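Local coordinates for protein DNA methyltransferase (Nicotiana tabacum, PDB 4ONQ) that probably methylates cytosine in DNA through this catalytic domain of a plant DRM-type methyltransferase, which here holds the cofactor analogue sinefungin, at residues F39-N44 with H84-E89. The protein carries 5 engineered substitutions. Residues are numbered along the deposited sequence; the frame is centred on the assembly and turned at random.
Sequences FFYYEN and HNLPVE
N85 fits its carboxamide between the side chains of F39 and F40, and through it a side chain takes over where strand pairing runs out in this Rossmann-like methyltransferase sheet. The last regular antiparallel pair is Y41 with H84, a non-hydrogen-bonded one; from N85 on the chain leaves the sheet, and F40 N gives its hydrogen to N85 OD1 at 2.7 Å, as it would to a strand neighbour. With CG between backbone N and carbonyl carbon (chi1 63°), the amide swings back to the strand, where ND2 lies 3.4 Å from F40 CD2 and donates hydrogen bonds to the carbonyl oxygens of P38 and A34. The return bond, N85 N to F40 O, is weak. L86 forks into the hollow between two rings: CD2 sits 3.6 Å from F39 CD1, CD1 3.7 Å from Y41 CD1. P87 CD meets F39 CE1, while N85 O lies at that ring's edge. Replacing N85 with alanine would probably leave F40 N and both carbonyls without these mates and open a gap beside the F40 ring. A buried amide thus continues the pairing on the 79-84 side of strand 39-45, satisfying backbone polar groups where that neighbour ends.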
loop_
_atom_site.group_PDB
_atom_site.type_symbol
_atom_site.label_atom_id
_atom_site.label_comp_id
_atom_site.label_asym_id
_atom_site.label_seq_id
_atom_site.Cartn_x
_atom_site.Cartn_y
_atom_site.Cartn_z
ATOM N N PHE A 39 15.701 1.243 -11.089
ATOM C CA PHE A 39 15.004 2.025 -10.078
ATOM C C PHE A 39 14.539 1.072 -8.992
ATOM O O PHE A 39 14.141 -0.055 -9.282
ATOM C CB PHE A 39 13.801 2.750 -10.678
ATOM C CG PHE A 39 14.161 3.981 -11.454
ATOM C CD1 PHE A 39 14.637 5.108 -10.804
ATOM C CD2 PHE A 39 14.018 4.019 -12.832
ATOM C CE1 PHE A 39 14.963 6.249 -11.512
ATOM C CE2 PHE A 39 14.345 5.157 -13.547
ATOM C CZ PHE A 39 14.819 6.273 -12.885
ATOM N N PHE A 40 14.600 1.502 -7.738
ATOM C CA PHE A 40 14.097 0.654 -6.669
ATOM C C PHE A 40 13.179 1.406 -5.725
ATOM O O PHE A 40 13.322 2.611 -5.523
ATOM C CB PHE A 40 15.225 -0.060 -5.913
ATOM C CG PHE A 40 15.964 0.810 -4.940
ATOM C CD1 PHE A 40 15.537 0.924 -3.624
ATOM C CD2 PHE A 40 17.108 1.489 -5.328
ATOM C CE1 PHE A 40 16.225 1.714 -2.719
ATOM C CE2 PHE A 40 17.803 2.283 -4.425
ATOM C CZ PHE A 40 17.361 2.392 -3.119
ATOM N N TYR A 41 12.238 0.670 -5.151
ATOM C CA TYR A 41 11.208 1.240 -4.306
ATOM C C TYR A 41 10.973 0.271 -3.157
ATOM O O TYR A 41 10.544 -0.861 -3.371
ATOM C CB TYR A 41 9.936 1.418 -5.132
ATOM C CG TYR A 41 8.831 2.214 -4.481
ATOM C CD1 TYR A 41 8.822 3.613 -4.532
ATOM C CD2 TYR A 41 7.768 1.563 -3.847
ATOM C CE1 TYR A 41 7.789 4.338 -3.951
ATOM C CE2 TYR A 41 6.738 2.267 -3.267
ATOM C CZ TYR A 41 6.748 3.649 -3.316
ATOM O OH TYR A 41 5.703 4.333 -2.738
ATOM N N TYR A 42 11.292 0.708 -1.945
ATOM C CA TYR A 42 11.120 -0.112 -0.754
ATOM C C TYR A 42 10.160 0.551 0.224
ATOM O O TYR A 42 10.278 1.739 0.512
ATOM C CB TYR A 42 12.462 -0.370 -0.054
ATOM C CG TYR A 42 12.292 -1.242 1.166
ATOM C CD1 TYR A 42 12.084 -2.606 1.031
ATOM C CD2 TYR A 42 12.295 -0.702 2.444
ATOM C CE1 TYR A 42 11.901 -3.409 2.129
ATOM C CE2 TYR A 42 12.113 -1.505 3.557
ATOM C CZ TYR A 42 11.914 -2.861 3.391
ATOM O OH TYR A 42 11.727 -3.686 4.479
ATOM N N GLU A 43 9.219 -0.226 0.749
ATOM C CA GLU A 43 8.227 0.306 1.673
ATOM C C GLU A 43 8.318 -0.371 3.033
ATOM O O GLU A 43 8.432 -1.592 3.119
ATOM C CB GLU A 43 6.821 0.127 1.100
ATOM C CG GLU A 43 5.700 0.543 2.043
ATOM C CD GLU A 43 4.793 -0.613 2.429
ATOM O OE1 GLU A 43 5.209 -1.780 2.275
ATOM O OE2 GLU A 43 3.660 -0.352 2.884
ATOM N N ASN A 44 8.273 0.422 4.097
ATOM C CA ASN A 44 8.212 -0.146 5.435
ATOM C C ASN A 44 7.344 0.698 6.351
ATOM O O ASN A 44 7.072 1.859 6.054
ATOM C CB ASN A 44 9.615 -0.303 6.022
ATOM C CG ASN A 44 9.797 -1.623 6.745
ATOM O OD1 ASN A 44 8.838 -2.200 7.264
ATOM N ND2 ASN A 44 11.029 -2.117 6.771
ATOM N N HIS A 84 13.684 5.082 -1.828
ATOM C CA HIS A 84 13.736 4.909 -3.274
ATOM C C HIS A 84 14.768 5.809 -3.949
ATOM O O HIS A 84 15.318 6.715 -3.327
ATOM C CB HIS A 84 12.350 5.134 -3.881
ATOM C CG HIS A 84 11.782 6.489 -3.603
ATOM N ND1 HIS A 84 11.988 7.568 -4.437
ATOM C CD2 HIS A 84 11.016 6.943 -2.583
ATOM C CE1 HIS A 84 11.369 8.626 -3.944
ATOM N NE2 HIS A 84 10.774 8.275 -2.819
ATOM N N ASN A 85 15.025 5.542 -5.225
ATOM C CA ASN A 85 15.957 6.338 -6.012
ATOM C C ASN A 85 15.283 6.944 -7.244
ATOM O O ASN A 85 15.920 7.163 -8.273
ATOM C CB ASN A 85 17.173 5.497 -6.414
ATOM C CG ASN A 85 16.808 4.324 -7.317
ATOM O OD1 ASN A 85 15.630 4.021 -7.528
ATOM N ND2 ASN A 85 17.824 3.647 -7.842
ATOM N N LEU A 86 13.986 7.207 -7.126
ATOM C CA LEU A 86 13.201 7.781 -8.213
ATOM C C LEU A 86 13.373 9.284 -8.233
ATOM O O LEU A 86 13.688 9.884 -7.208
ATOM C CB LEU A 86 11.716 7.478 -8.001
ATOM C CG LEU A 86 11.336 6.009 -7.840
ATOM C CD1 LEU A 86 9.937 5.865 -7.244
ATOM C CD2 LEU A 86 11.429 5.311 -9.181
ATOM N N PRO A 87 13.160 9.903 -9.405
ATOM C CA PRO A 87 13.029 11.361 -9.438
ATOM C C PRO A 87 11.818 11.770 -8.613
ATOM O O PRO A 87 10.851 11.013 -8.514
ATOM C CB PRO A 87 12.807 11.668 -10.922
ATOM C CG PRO A 87 12.426 10.364 -11.550
ATOM C CD PRO A 87 13.106 9.308 -10.749
ATOM N N VAL A 88 11.876 12.958 -8.032
ATOM C CA VAL A 88 10.890 13.385 -7.051
ATOM C C VAL A 88 9.988 14.471 -7.645
ATOM O O VAL A 88 8.907 14.770 -7.133
ATOM C CB VAL A 88 11.615 13.805 -5.734
ATOM C CG1 VAL A 88 10.886 14.902 -4.984
ATOM C CG2 VAL A 88 11.815 12.583 -4.840
ATOM N N GLU A 89 10.411 15.020 -8.775
ATOM C CA GLU A 89 9.665 16.102 -9.404
ATOM C C GLU A 89 8.803 15.609 -10.563
ATOM O O GLU A 89 9.055 14.541 -11.126
ATOM C CB GLU A 89 10.620 17.205 -9.865
ATOM C CG GLU A 89 11.402 17.840 -8.725
ATOM C CD GLU A 89 12.570 18.676 -9.210
ATOM O OE1 GLU A 89 13.264 19.276 -8.362
ATOM O OE2 GLU A 89 12.795 18.730 -10.437
#